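Local coordinates for protein myroilysin (Myroides profundi, PDB 5CZW) that probably works as a zinc-dependent metalloendopeptidase of the astacin (M12A) family, and is held here in a propeptide-bound form, at residues K24-K29 / G169-W174; Q88-F93 / L108-N113; Q95-Y100 / T116-W121. The protein carries 1 engineered substitution. All blocks are in the same frame, centred on the assembly; numbering follows the deposited sequence.

Overall arrangement
The chain first reaches contact 1 at residues 24-29, directly after the zinc ligand Cys23. This segment meets 169-174 some 140 residues later, so contact 1 closes a long loop that encloses the five-stranded sheet and the zinc-binding helix 128-143. Contacts 2 and 3 are both nested within that loop and close short loops, with 14 and 15 residues between their segments. They cross each other, because their segments alternate: 88-93, 95-100, 108-113, 116-121. Contact 2 ties strand 89-92 to the loop that follows strand 100-101. Contact 3 joins strand 117-118 to the segment leading into strand 100-101. The contacts also touch: Lys24 bonds to Ala97 and Ser99, Thr92 to Asn118, and Pro28 packs on Ile110.

Contact 1: K24-K29 / G169-W174; sequences KDVYPK and GYPNYW
The rings of Tyr27 and Trp174 meet edge to edge. Tyr27 CE2 lies 4.1 Å from Trp174 CZ2, each near the plane of the other ring, while the two side chains cross at about a right angle. Asn172 CB sits over one face of the indole, toward its rim. Within 169-174, Pro171 CB covers the centre of one Tyr170 face, as the cis peptide between them allows, and Tyr173 OH lies in plane at the ring edge. The Asn172 amide is the polar centre. Its ND2 donates to Asp25 O at 3.0 Å, nearly straight at 163°, within both the amide plane and the carbonyl plane. Water 3 takes a second bond from ND2, and OD1 accepts from waters 1 and 2, so four bonds fix the amide's rotation. Water 2 also donates to Asp25 O. Lys24 is extended beyond CG (chi2 180°), which carries NZ past Pro171 CD to water 1, 3.0 Å from NZ. The main partner of NZ is Ala97 O, and Tyr166 adds a cation-pi contact. Val26 CG1 meets Pro171 CG at 4.0 Å. Residues 24-29 directly follow Cys23, the propeptide ligand of the zinc in the cysteine switch; Asp25 touches the zinc ligand His147 and bonds to Tyr187. The segment 169-174 links helix 160-167 to helix 178-184. Trp174 packs on Val179 and Asn182 of the latter, and Val26, Tyr170 and Pro171 all rest on Tyr100 of strand 100-101.

Contact 2: Q88-F93 / L108-N113; sequences QIRVTF and LSIPSN
Arg90 NH2 points at two carbonyls of the opposing loop. It gives a weak hydrogen bond to Ile110 O at 3.0 Å, bent to 128°, with this oxygen at the guanidinium edge. Pro111 O is equally near NH2, at 3.0 Å, but lies oblique to the group. The rest of the guanidinium is held from just outside the two segments: NE bonds to Glu114 O and NH1 to Pro87 O. The buried charge is therefore met by main-chain oxygens, which would be expected to hold the group's turn about its last bonds. Ser112 CA lies over one guanidinium face, 3.8 Å above its plane. Ile110 CG2 touches NH2 at 3.6 Å. The bend in the Arg90 chain at chi3 (-66°) brings the guanidinium against this loop. Gln88 and Leu108 lie side by side and point the same way, with Gln88 CG 3.8 Å from Leu108 CD2. Strand 89-92 lies in the sheet between strands 48-54 and 117-118, and residues 108-113 belong to the connection between antiparallel strand 100-101 and strand 117-118, which runs parallel to 89-92. This mixed sheet, with one antiparallel strand at its edge, is characteristic of the N-terminal subdomain of metzincins such as astacin.

Contact 3: Q95-Y100 / T116-W121; sequences QGAGSY and TMNFGW
Tyr100 and Asn118 form the tight end of this contact. They are an antiparallel hydrogen-bonded pair with two backbone bonds, Tyr100 N to Asn118 O and Asn118 N to Tyr100 O. Asn118 CB lies over the Tyr100 ring in a CH-pi contact, 3.5 Å from its centroid. The Tyr100 CG stands between the backbone N and carbonyl carbon (chi1 51°), which folds the ring across Asn118. Tyr100 OH bonds to Glu115 OE2. Asn118 ND2 donates to Gly98 O at 2.9 Å, almost head-on to the carbonyl, while OD1 bonds to Thr92 and Thr94. A CB on Gly120 would clash with Gly98 O. Ser99 OG sits over one face of the Trp121 indole, 3.1 Å above its plane. A serine in place of Tyr100 would probably uncover Asn118 CB and leave Glu115 with one of its two tyrosine hydroxyls, that of Tyr170. The wetter side lies at the exposed Gln95. There Gly96 N donates to Gly120 O at 2.9 Å. Gln95 NE2 is bridged to Phe119 O by water 5, 2.8 Å from NE2, and also bonds to Phe93 O. Water 6 accepts from Gly98 N and gives a weak bond to Gly120 O. Strand 117-118 runs between strands 89-92 and 100-101. Ser99 and Phe119 touch Glu138 of the zinc-binding helix 128-143, Met117 packs on its Phe139, and Trp121 NE1 bonds to its Glu130.

Contact 1: K24-K29 / G169-W174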
ATOM      1  N   LYS A  24       1.269   2.990  -4.511  1.00  8.95           N
ATOM      2  CA  LYS A  24       2.381   3.894  -4.559  1.00  9.63           C
ATOM      3  C   LYS A  24       3.390   3.612  -3.475  1.00  8.77           C
ATOM      4  O   LYS A  24       3.002   3.597  -2.295  1.00  8.76           O
ATOM      5  CB  LYS A  24       1.842   5.320  -4.437  1.00  9.58           C
ATOM      6  CG  LYS A  24       0.946   5.788  -5.605  1.00 10.83           C
ATOM      7  CD  LYS A  24       0.542   7.246  -5.249  1.00 10.69           C
ATOM      8  CE  LYS A  24      -0.199   7.836  -6.425  1.00 11.61           C
ATOM      9  NZ  LYS A  24      -0.741   9.135  -6.106  1.00 10.37           N
ATOM     10  N   ASP A  25       4.662   3.433  -3.768  1.00  9.69           N
ATOM     11  CA  ASP A  25       5.710   3.555  -2.764  1.00 12.17           C
ATOM     12  C   ASP A  25       5.727   4.984  -2.207  1.00 13.75           C
ATOM     13  O   ASP A  25       5.604   5.973  -2.930  1.00 14.23           O
ATOM     14  CB  ASP A  25       7.087   3.247  -3.327  1.00 12.93           C
ATOM     15  CG  ASP A  25       7.169   1.889  -3.980  1.00 15.27           C
ATOM     16  OD1 ASP A  25       6.583   0.916  -3.474  1.00 13.61           O
ATOM     17  OD2 ASP A  25       7.965   1.731  -4.907  1.00 15.00           O
ATOM     18  N   VAL A  26       5.846   5.080  -0.905  1.00 13.47           N
ATOM     19  CA  VAL A  26       5.945   6.352  -0.255  1.00 13.03           C
ATOM     20  C   VAL A  26       7.086   6.359   0.744  1.00 14.05           C
ATOM     21  O   VAL A  26       7.355   5.402   1.384  1.00 14.20           O
ATOM     22  CB  VAL A  26       4.635   6.721   0.504  1.00 13.68           C
ATOM     23  CG1 VAL A  26       3.552   7.050  -0.517  1.00 12.35           C
ATOM     24  CG2 VAL A  26       4.219   5.642   1.527  1.00 13.42           C
ATOM     25  N   TYR A  27       7.738   7.486   0.873  1.00 15.33           N
ATOM     26  CA  TYR A  27       8.871   7.636   1.747  1.00 20.66           C
ATOM     27  C   TYR A  27       8.733   8.798   2.737  1.00 17.69           C
ATOM     28  O   TYR A  27       8.297   9.819   2.386  1.00 20.27           O
ATOM     29  CB  TYR A  27      10.097   7.865   0.875  1.00 24.50           C
ATOM     30  CG  TYR A  27      10.227   6.684  -0.045  1.00 29.44           C
ATOM     31  CD1 TYR A  27      10.502   5.469   0.473  1.00 36.81           C
ATOM     32  CD2 TYR A  27       9.989   6.779  -1.349  1.00 31.94           C
ATOM     33  CE1 TYR A  27      10.584   4.373  -0.317  1.00 38.89           C
ATOM     34  CE2 TYR A  27      10.075   5.679  -2.145  1.00 34.31           C
ATOM     35  CZ  TYR A  27      10.332   4.495  -1.589  1.00 37.04           C
ATOM     36  OH  TYR A  27      10.464   3.372  -2.260  1.00 38.86           O
ATOM     37  N   PRO A  28       9.169   8.502   4.053  1.00 18.02           N
ATOM     38  CA  PRO A  28       9.043   9.616   5.025  1.00 20.29           C
ATOM     39  C   PRO A  28       9.874  10.833   4.575  1.00 23.47           C
ATOM     40  O   PRO A  28      10.930  10.675   3.980  1.00 18.81           O
ATOM     41  CB  PRO A  28       9.609   9.026   6.313  1.00 21.60           C
ATOM     42  CG  PRO A  28       9.584   7.540   6.122  1.00 22.27           C
ATOM     43  CD  PRO A  28       9.761   7.306   4.671  1.00 19.08           C
ATOM     44  N   LYS A  29       9.405  12.046   4.822  1.00 26.57           N
ATOM     45  CA  LYS A  29      10.277  13.188   4.449  1.00 38.96           C
ATOM     46  C   LYS A  29      11.690  13.102   5.120  1.00 41.81           C
ATOM     47  O   LYS A  29      11.837  13.311   6.325  1.00 43.48           O
ATOM     48  CB  LYS A  29       9.619  14.529   4.793  1.00 43.04           C
ATOM     49  CG  LYS A  29       8.206  14.728   4.270  1.00 45.81           C
ATOM     50  CD  LYS A  29       8.058  14.364   2.803  1.00 48.93           C
ATOM     51  CE  LYS A  29       6.667  14.714   2.268  1.00 53.38           C
ATOM     52  NZ  LYS A  29       5.534  13.866   2.775  1.00 49.76           N
ATOM     53  N   GLY A 169       1.582  14.452  -8.339  1.00 21.93           N
ATOM     54  CA  GLY A 169       0.747  15.033  -7.290  1.00 22.54           C
ATOM     55  C   GLY A 169       0.788  14.289  -5.947  1.00 18.45           C
ATOM     56  O   GLY A 169       1.793  13.690  -5.591  1.00 20.23           O
ATOM     57  N   TYR A 170      -0.305  14.423  -5.195  1.00 17.51           N
ATOM     58  CA  TYR A 170      -0.367  13.978  -3.829  1.00 16.52           C
ATOM     59  C   TYR A 170      -0.310  12.436  -3.851  1.00 16.03           C
ATOM     60  O   TYR A 170      -0.977  11.856  -4.661  1.00 16.48           O
ATOM     61  CB  TYR A 170      -1.640  14.458  -3.138  1.00 16.82           C
ATOM     62  CG  TYR A 170      -1.688  14.085  -1.671  1.00 17.58           C
ATOM     63  CD1 TYR A 170      -1.060  14.893  -0.730  1.00 18.49           C
ATOM     64  CD2 TYR A 170      -2.374  12.981  -1.235  1.00 19.52           C
ATOM     65  CE1 TYR A 170      -1.060  14.578   0.623  1.00 22.38           C
ATOM     66  CE2 TYR A 170      -2.362  12.639   0.149  1.00 22.13           C
ATOM     67  CZ  TYR A 170      -1.672  13.447   1.047  1.00 23.59           C
ATOM     68  OH  TYR A 170      -1.645  13.204   2.403  1.00 26.69           O
ATOM     69  N   PRO A 171       0.429  11.786  -2.959  1.00 15.85           N
ATOM     70  CA  PRO A 171       1.326  12.330  -1.903  1.00 16.17           C
ATOM     71  C   PRO A 171       2.788  12.517  -2.278  1.00 14.79           C
ATOM     72  O   PRO A 171       3.539  13.105  -1.510  1.00 17.43           O
ATOM     73  CB  PRO A 171       1.315  11.198  -0.864  1.00 16.91           C
ATOM     74  CG  PRO A 171       1.147   9.978  -1.742  1.00 16.14           C
ATOM     75  CD  PRO A 171       0.146  10.341  -2.767  1.00 15.61           C
ATOM     76  N   ASN A 172       3.230  11.927  -3.402  1.00 13.68           N
ATOM     77  CA  ASN A 172       4.632  11.923  -3.769  1.00 14.26           C
ATOM     78  C   ASN A 172       5.175  13.301  -4.188  1.00 16.30           C
ATOM     79  O   ASN A 172       6.262  13.631  -3.771  1.00 18.71           O
ATOM     80  CB  ASN A 172       4.921  10.954  -4.934  1.00 13.80           C
ATOM     81  CG  ASN A 172       4.663   9.460  -4.596  1.00 13.79           C
ATOM     82  OD1 ASN A 172       4.027   8.807  -5.349  1.00 13.10           O
ATOM     83  ND2 ASN A 172       5.250   8.932  -3.534  1.00 14.44           N
ATOM     84  N   TYR A 173       4.439  14.043  -5.001  1.00 18.39           N
ATOM     85  CA  TYR A 173       4.967  15.269  -5.594  1.00 20.81           C
ATOM     86  C   TYR A 173       6.347  15.001  -6.313  1.00 21.85           C
ATOM     87  O   TYR A 173       7.395  15.668  -6.084  1.00 18.71           O
ATOM     88  CB  TYR A 173       5.040  16.323  -4.489  1.00 21.22           C
ATOM     89  CG  TYR A 173       3.715  16.722  -3.891  1.00 20.32           C
ATOM     90  CD1 TYR A 173       2.813  17.487  -4.610  1.00 21.66           C
ATOM     91  CD2 TYR A 173       3.337  16.326  -2.612  1.00 18.57           C
ATOM     92  CE1 TYR A 173       1.586  17.861  -4.077  1.00 21.59           C
ATOM     93  CE2 TYR A 173       2.141  16.709  -2.066  1.00 18.74           C
ATOM     94  CZ  TYR A 173       1.253  17.468  -2.794  1.00 21.86           C
ATOM     95  OH  TYR A 173       0.041  17.847  -2.232  1.00 22.79           O
ATOM     96  N   TRP A 174       6.341  13.984  -7.170  1.00 20.19           N
ATOM     97  CA  TRP A 174       7.562  13.511  -7.791  1.00 21.39           C
ATOM     98  C   TRP A 174       7.755  14.212  -9.071  1.00 18.24           C
ATOM     99  O   TRP A 174       6.840  14.294  -9.911  1.00 23.43           O
ATOM    100  CB  TRP A 174       7.529  12.006  -8.048  1.00 19.90           C
ATOM    101  CG  TRP A 174       7.908  11.191  -6.844  1.00 18.81           C
ATOM    102  CD1 TRP A 174       8.333  11.650  -5.611  1.00 18.17           C
ATOM    103  CD2 TRP A 174       7.858   9.769  -6.721  1.00 19.62           C
ATOM    104  NE1 TRP A 174       8.578  10.610  -4.762  1.00 23.27           N
ATOM    105  CE2 TRP A 174       8.286   9.445  -5.419  1.00 18.80           C
ATOM    106  CE3 TRP A 174       7.535   8.741  -7.603  1.00 18.06           C
ATOM    107  CZ2 TRP A 174       8.367   8.120  -4.968  1.00 19.71           C
ATOM    108  CZ3 TRP A 174       7.606   7.436  -7.138  1.00 17.38           C
ATOM    109  CH2 TRP A 174       8.047   7.147  -5.875  1.00 18.98           C
TER
HETATM  110  O   HOH W   1       1.837  10.620  -5.845  1.00 14.71           O
HETATM  111  O   HOH W   2       4.881   6.283  -5.427  1.00 15.72           O
HETATM  112  O   HOH W   3       6.983   9.766  -1.213  1.00 20.99           O
HETATM  113  O   HOH W   4       2.735  14.195   1.034  1.00 28.62           O

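Contact 2: Q88-F93 / L108-N113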
ATOM      1  N   GLN A  88      -0.736   4.418  15.973  1.00 11.02           N
ATOM      2  CA  GLN A  88       0.556   4.216  15.343  1.00 11.17           C
ATOM      3  C   GLN A  88       0.477   4.132  13.821  1.00 10.46           C
ATOM      4  O   GLN A  88       1.342   4.650  13.090  1.00 10.69           O
ATOM      5  CB  GLN A  88       1.221   2.965  15.889  1.00 11.43           C
ATOM      6  CG  GLN A  88       1.738   3.095  17.296  1.00 11.98           C
ATOM      7  CD  GLN A  88       2.067   1.812  17.988  1.00 14.71           C
ATOM      8  OE1 GLN A  88       1.289   0.884  18.002  1.00 15.65           O
ATOM      9  NE2 GLN A  88       3.251   1.766  18.549  1.00 16.07           N
ATOM     10  N   ILE A  89      -0.608   3.481  13.360  1.00  8.88           N
ATOM     11  CA  ILE A  89      -0.983   3.408  11.924  1.00  9.00           C
ATOM     12  C   ILE A  89      -2.222   4.225  11.805  1.00  8.38           C
ATOM     13  O   ILE A  89      -3.191   4.066  12.532  1.00  9.04           O
ATOM     14  CB  ILE A  89      -1.207   1.973  11.466  1.00  8.69           C
ATOM     15  CG1 ILE A  89       0.155   1.234  11.529  1.00  9.65           C
ATOM     16  CG2 ILE A  89      -1.793   1.920  10.042  1.00  8.91           C
ATOM     17  CD1 ILE A  89       0.043  -0.239  11.320  1.00  9.63           C
ATOM     18  N   ARG A  90      -2.161   5.159  10.848  1.00  7.41           N
ATOM     19  CA  ARG A  90      -3.258   6.147  10.630  1.00  8.42           C
ATOM     20  C   ARG A  90      -3.719   6.075   9.163  1.00  8.15           C
ATOM     21  O   ARG A  90      -2.953   6.358   8.232  1.00  8.54           O
ATOM     22  CB  ARG A  90      -2.883   7.576  11.005  1.00  8.86           C
ATOM     23  CG  ARG A  90      -2.454   7.649  12.489  1.00  9.34           C
ATOM     24  CD  ARG A  90      -2.005   9.056  12.922  1.00  9.25           C
ATOM     25  NE  ARG A  90      -0.812   9.469  12.263  1.00  9.29           N
ATOM     26  CZ  ARG A  90       0.406   9.173  12.634  1.00  9.53           C
ATOM     27  NH1 ARG A  90       0.593   8.403  13.632  1.00  9.50           N
ATOM     28  NH2 ARG A  90       1.457   9.608  11.925  1.00 10.10           N
ATOM     29  N   VAL A  91      -4.899   5.504   8.996  1.00  7.86           N
ATOM     30  CA  VAL A  91      -5.432   5.115   7.672  1.00  7.81           C
ATOM     31  C   VAL A  91      -6.510   6.135   7.170  1.00  7.83           C
ATOM     32  O   VAL A  91      -7.528   6.456   7.865  1.00  8.05           O
ATOM     33  CB  VAL A  91      -6.172   3.765   7.775  1.00  8.66           C
ATOM     34  CG1 VAL A  91      -6.671   3.412   6.362  1.00  9.53           C
ATOM     35  CG2 VAL A  91      -5.292   2.719   8.414  1.00  8.74           C
ATOM     36  N   THR A  92      -6.234   6.714   6.026  1.00  8.03           N
ATOM     37  CA  THR A  92      -7.233   7.499   5.313  1.00  9.55           C
ATOM     38  C   THR A  92      -7.804   6.815   4.102  1.00  9.42           C
ATOM     39  O   THR A  92      -7.275   5.802   3.665  1.00  8.94           O
ATOM     40  CB  THR A  92      -6.649   8.852   4.930  1.00  9.81           C
ATOM     41  OG1 THR A  92      -5.426   8.655   4.264  1.00  9.35           O
ATOM     42  CG2 THR A  92      -6.438   9.743   6.211  1.00 11.01           C
ATOM     43  N   PHE A  93      -8.843   7.471   3.541  1.00  9.42           N
ATOM     44  CA  PHE A  93      -9.622   6.940   2.436  1.00 10.42           C
ATOM     45  C   PHE A  93      -9.745   8.007   1.360  1.00 11.70           C
ATOM     46  O   PHE A  93     -10.878   8.247   0.779  1.00 13.63           O
ATOM     47  CB  PHE A  93     -10.976   6.501   2.944  1.00 11.26           C
ATOM     48  CG  PHE A  93     -10.852   5.361   3.907  1.00 10.18           C
ATOM     49  CD1 PHE A  93     -10.735   4.013   3.457  1.00  9.92           C
ATOM     50  CD2 PHE A  93     -10.805   5.617   5.226  1.00 10.31           C
ATOM     51  CE1 PHE A  93     -10.587   2.990   4.385  1.00 10.39           C
ATOM     52  CE2 PHE A  93     -10.630   4.576   6.116  1.00 11.21           C
ATOM     53  CZ  PHE A  93     -10.504   3.306   5.683  1.00 11.04           C
ATOM     54  N   LEU A 108       6.170   5.174  12.396  1.00 10.81           N
ATOM     55  CA  LEU A 108       6.439   5.888  13.660  1.00 12.14           C
ATOM     56  C   LEU A 108       7.216   7.183  13.461  1.00 12.94           C
ATOM     57  O   LEU A 108       7.376   7.977  14.439  1.00 13.73           O
ATOM     58  CB  LEU A 108       7.157   4.934  14.636  1.00 11.95           C
ATOM     59  CG  LEU A 108       6.436   3.658  14.941  1.00 12.10           C
ATOM     60  CD1 LEU A 108       7.407   2.845  15.765  1.00 12.11           C
ATOM     61  CD2 LEU A 108       5.090   3.934  15.648  1.00 13.68           C
ATOM     62  N   SER A 109       7.628   7.430  12.245  1.00 11.87           N
ATOM     63  CA  SER A 109       8.421   8.566  11.806  1.00 13.49           C
ATOM     64  C   SER A 109       7.525   9.623  11.161  1.00 11.96           C
ATOM     65  O   SER A 109       8.028  10.650  10.735  1.00 13.29           O
ATOM     66  CB  SER A 109       9.413   8.155  10.738  1.00 15.61           C
ATOM     67  OG  SER A 109      10.479   7.562  11.427  1.00 22.88           O
ATOM     68  N   ILE A 110       6.242   9.315  10.973  1.00  9.51           N
ATOM     69  CA  ILE A 110       5.349  10.218  10.266  1.00 10.69           C
ATOM     70  C   ILE A 110       4.718  11.173  11.298  1.00 10.35           C
ATOM     71  O   ILE A 110       4.202  10.732  12.341  1.00 10.44           O
ATOM     72  CB  ILE A 110       4.217   9.422   9.562  1.00 10.34           C
ATOM     73  CG1 ILE A 110       4.782   8.395   8.541  1.00 11.35           C
ATOM     74  CG2 ILE A 110       3.224  10.382   8.922  1.00 10.28           C
ATOM     75  CD1 ILE A 110       5.720   8.986   7.476  1.00 12.63           C
ATOM     76  N   PRO A 111       4.698  12.495  11.003  1.00 10.89           N
ATOM     77  CA  PRO A 111       4.062  13.403  11.957  1.00 12.40           C
ATOM     78  C   PRO A 111       2.634  13.034  12.264  1.00 12.56           C
ATOM     79  O   PRO A 111       1.910  12.496  11.407  1.00 12.13           O
ATOM     80  CB  PRO A 111       4.121  14.780  11.245  1.00 13.16           C
ATOM     81  CG  PRO A 111       5.151  14.636  10.212  1.00 13.96           C
ATOM     82  CD  PRO A 111       5.311  13.187   9.877  1.00 12.61           C
ATOM     83  N   SER A 112       2.206  13.374  13.445  1.00 12.40           N
ATOM     84  CA  SER A 112       0.947  12.822  13.960  1.00 14.37           C
ATOM     85  C   SER A 112      -0.275  13.349  13.284  1.00 13.35           C
ATOM     86  O   SER A 112      -1.351  12.781  13.491  1.00 13.41           O
ATOM     87  CB  SER A 112       0.866  12.909  15.477  1.00 15.55           C
ATOM     88  OG  SER A 112       0.889  14.266  15.850  1.00 22.39           O
ATOM     89  N   ASN A 113      -0.148  14.478  12.587  1.00 13.95           N
ATOM     90  CA  ASN A 113      -1.232  15.034  11.806  1.00 14.23           C
ATOM     91  C   ASN A 113      -1.324  14.595  10.364  1.00 13.75           C
ATOM     92  O   ASN A 113      -2.085  15.198   9.624  1.00 14.05           O
ATOM     93  CB  ASN A 113      -1.233  16.563  11.852  1.00 15.31           C
ATOM     94  CG  ASN A 113       0.040  17.167  11.385  1.00 18.22           C
ATOM     95  OD1 ASN A 113       1.056  16.502  11.115  1.00 15.64           O
ATOM     96  ND2 ASN A 113      -0.014  18.503  11.213  1.00 23.29           N
TER

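Contact 3: Q95-Y100 / T116-W121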
ATOM      1  N   GLN A  95      -9.814   9.580  -1.955  1.00 13.93           N
ATOM      2  CA  GLN A  95     -10.138   8.999  -3.254  1.00 15.14           C
ATOM      3  C   GLN A  95      -9.198   9.557  -4.310  1.00 14.24           C
ATOM      4  O   GLN A  95      -8.980  10.760  -4.382  1.00 17.36           O
ATOM      5  CB  GLN A  95     -11.620   9.292  -3.642  1.00 17.72           C
ATOM      6  CG  GLN A  95     -12.627   8.515  -2.799  1.00 19.69           C
ATOM      7  CD  GLN A  95     -12.329   7.054  -2.856  1.00 20.84           C
ATOM      8  OE1 GLN A  95     -12.416   6.467  -3.911  1.00 21.23           O
ATOM      9  NE2 GLN A  95     -11.844   6.517  -1.771  1.00 21.27           N
ATOM     10  N   GLY A  96      -8.677   8.698  -5.167  1.00 13.39           N
ATOM     11  CA  GLY A  96      -7.802   9.146  -6.233  1.00 13.40           C
ATOM     12  C   GLY A  96      -6.351   9.362  -5.988  1.00 13.52           C
ATOM     13  O   GLY A  96      -5.639   9.591  -6.932  1.00 16.29           O
ATOM     14  N   ALA A  97      -5.924   9.257  -4.708  1.00 13.22           N
ATOM     15  CA  ALA A  97      -4.529   9.443  -4.257  1.00 13.50           C
ATOM     16  C   ALA A  97      -3.644   8.235  -4.393  1.00 13.57           C
ATOM     17  O   ALA A  97      -2.452   8.256  -4.078  1.00 13.47           O
ATOM     18  CB  ALA A  97      -4.571   9.822  -2.836  1.00 12.78           C
ATOM     19  N   GLY A  98      -4.270   7.154  -4.878  1.00 11.22           N
ATOM     20  CA  GLY A  98      -3.632   5.853  -4.849  1.00 10.02           C
ATOM     21  C   GLY A  98      -3.739   5.195  -3.513  1.00 10.00           C
ATOM     22  O   GLY A  98      -4.315   5.720  -2.609  1.00  8.95           O
ATOM     23  N   SER A  99      -3.264   3.976  -3.396  1.00  8.27           N
ATOM     24  CA  SER A  99      -3.234   3.315  -2.078  1.00  8.30           C
ATOM     25  C   SER A  99      -1.792   3.110  -1.773  1.00  7.73           C
ATOM     26  O   SER A  99      -0.944   2.927  -2.675  1.00  8.24           O
ATOM     27  CB  SER A  99      -3.965   1.941  -2.123  1.00  7.81           C
ATOM     28  OG  SER A  99      -5.356   2.046  -2.382  1.00  9.51           O
ATOM     29  N   TYR A 100      -1.465   3.123  -0.477  1.00  7.03           N
ATOM     30  CA  TYR A 100      -0.080   3.137  -0.023  1.00  7.81           C
ATOM     31  C   TYR A 100       0.017   2.942   1.446  1.00  7.76           C
ATOM     32  O   TYR A 100      -0.944   3.242   2.167  1.00  7.54           O
ATOM     33  CB  TYR A 100       0.608   4.521  -0.416  1.00  7.67           C
ATOM     34  CG  TYR A 100      -0.051   5.838  -0.075  1.00  8.16           C
ATOM     35  CD1 TYR A 100       0.050   6.411   1.190  1.00  9.55           C
ATOM     36  CD2 TYR A 100      -0.874   6.448  -1.001  1.00  9.16           C
ATOM     37  CE1 TYR A 100      -0.574   7.578   1.471  1.00  8.59           C
ATOM     38  CE2 TYR A 100      -1.500   7.642  -0.731  1.00 10.28           C
ATOM     39  CZ  TYR A 100      -1.391   8.193   0.498  1.00 10.29           C
ATOM     40  OH  TYR A 100      -2.002   9.381   0.861  1.00 12.70           O
ATOM     41  N   THR A 116      -0.501   7.479   7.718  1.00  8.45           N
ATOM     42  CA  THR A 116       0.565   6.542   7.448  1.00  8.08           C
ATOM     43  C   THR A 116       0.178   5.488   6.336  1.00  7.74           C
ATOM     44  O   THR A 116       1.044   4.715   5.873  1.00  8.57           O
ATOM     45  CB  THR A 116       1.047   5.749   8.667  1.00  8.61           C
ATOM     46  OG1 THR A 116       0.061   4.736   8.984  1.00  8.49           O
ATOM     47  CG2 THR A 116       1.324   6.690   9.800  1.00  8.48           C
ATOM     48  N   MET A 117      -1.118   5.469   6.013  1.00  6.95           N
ATOM     49  CA  MET A 117      -1.667   4.535   5.026  1.00  7.22           C
ATOM     50  C   MET A 117      -2.876   5.213   4.354  1.00  7.84           C
ATOM     51  O   MET A 117      -3.618   5.968   5.007  1.00  6.81           O
ATOM     52  CB  MET A 117      -2.161   3.289   5.754  1.00  7.80           C
ATOM     53  CG  MET A 117      -2.697   2.183   4.834  1.00  8.10           C
ATOM     54  SD  MET A 117      -3.210   0.673   5.714  1.00  9.31           S
ATOM     55  CE  MET A 117      -1.691   0.117   6.472  1.00  8.71           C
ATOM     56  N   ASN A 118      -3.138   4.911   3.074  1.00  7.23           N
ATOM     57  CA  ASN A 118      -4.332   5.437   2.379  1.00  7.39           C
ATOM     58  C   ASN A 118      -4.879   4.300   1.485  1.00  7.41           C
ATOM     59  O   ASN A 118      -4.155   3.582   0.879  1.00  7.59           O
ATOM     60  CB  ASN A 118      -3.990   6.610   1.516  1.00  8.07           C
ATOM     61  CG  ASN A 118      -5.208   7.316   0.959  1.00  7.74           C
ATOM     62  OD1 ASN A 118      -6.007   7.863   1.747  1.00  7.99           O
ATOM     63  ND2 ASN A 118      -5.462   7.213  -0.360  1.00  9.32           N
ATOM     64  N   PHE A 119      -6.207   4.247   1.429  1.00  7.89           N
ATOM     65  CA  PHE A 119      -6.909   3.425   0.462  1.00  7.95           C
ATOM     66  C   PHE A 119      -7.628   4.406  -0.477  1.00  7.57           C
ATOM     67  O   PHE A 119      -8.504   5.147  -0.052  1.00  9.02           O
ATOM     68  CB  PHE A 119      -7.874   2.578   1.217  1.00  7.64           C
ATOM     69  CG  PHE A 119      -7.201   1.476   1.963  1.00  7.83           C
ATOM     70  CD1 PHE A 119      -6.516   0.495   1.274  1.00  8.61           C
ATOM     71  CD2 PHE A 119      -7.121   1.515   3.312  1.00  8.02           C
ATOM     72  CE1 PHE A 119      -5.865  -0.495   2.010  1.00  8.10           C
ATOM     73  CE2 PHE A 119      -6.482   0.562   4.071  1.00  8.48           C
ATOM     74  CZ  PHE A 119      -5.834  -0.456   3.410  1.00  7.61           C
ATOM     75  N   GLY A 120      -7.208   4.350  -1.718  1.00  8.39           N
ATOM     76  CA  GLY A 120      -7.663   5.346  -2.679  1.00  8.08           C
ATOM     77  C   GLY A 120      -8.886   5.052  -3.511  1.00  9.94           C
ATOM     78  O   GLY A 120      -9.242   5.930  -4.321  1.00 12.15           O
ATOM     79  N   TRP A 121      -9.428   3.845  -3.429  1.00  9.46           N
ATOM     80  CA  TRP A 121     -10.527   3.451  -4.338  1.00 10.83           C
ATOM     81  C   TRP A 121     -11.623   2.575  -3.787  1.00 12.31           C
ATOM     82  O   TRP A 121     -12.458   2.045  -4.592  1.00 14.24           O
ATOM     83  CB  TRP A 121      -9.954   2.818  -5.595  1.00 11.31           C
ATOM     84  CG  TRP A 121      -9.089   1.577  -5.385  1.00 11.53           C
ATOM     85  CD1 TRP A 121      -9.511   0.338  -5.106  1.00 11.92           C
ATOM     86  CD2 TRP A 121      -7.647   1.506  -5.374  1.00 11.07           C
ATOM     87  NE1 TRP A 121      -8.467  -0.515  -4.956  1.00 12.55           N
ATOM     88  CE2 TRP A 121      -7.302   0.191  -5.107  1.00 11.25           C
ATOM     89  CE3 TRP A 121      -6.619   2.443  -5.569  1.00 11.60           C
ATOM     90  CZ2 TRP A 121      -5.963  -0.232  -5.046  1.00 10.68           C
ATOM     91  CZ3 TRP A 121      -5.328   2.031  -5.553  1.00 11.12           C
ATOM     92  CH2 TRP A 121      -5.005   0.714  -5.292  1.00 10.68           C
TER
HETATM   93  O   HOH W   5     -11.119   4.279  -0.336  1.00 15.84           O
HETATM   94  O   HOH W   6      -6.715   6.004  -6.104  1.00 13.75           O
HETATM   95  O   HOH W   7      -8.261   1.389  -1.996  1.00 10.54           O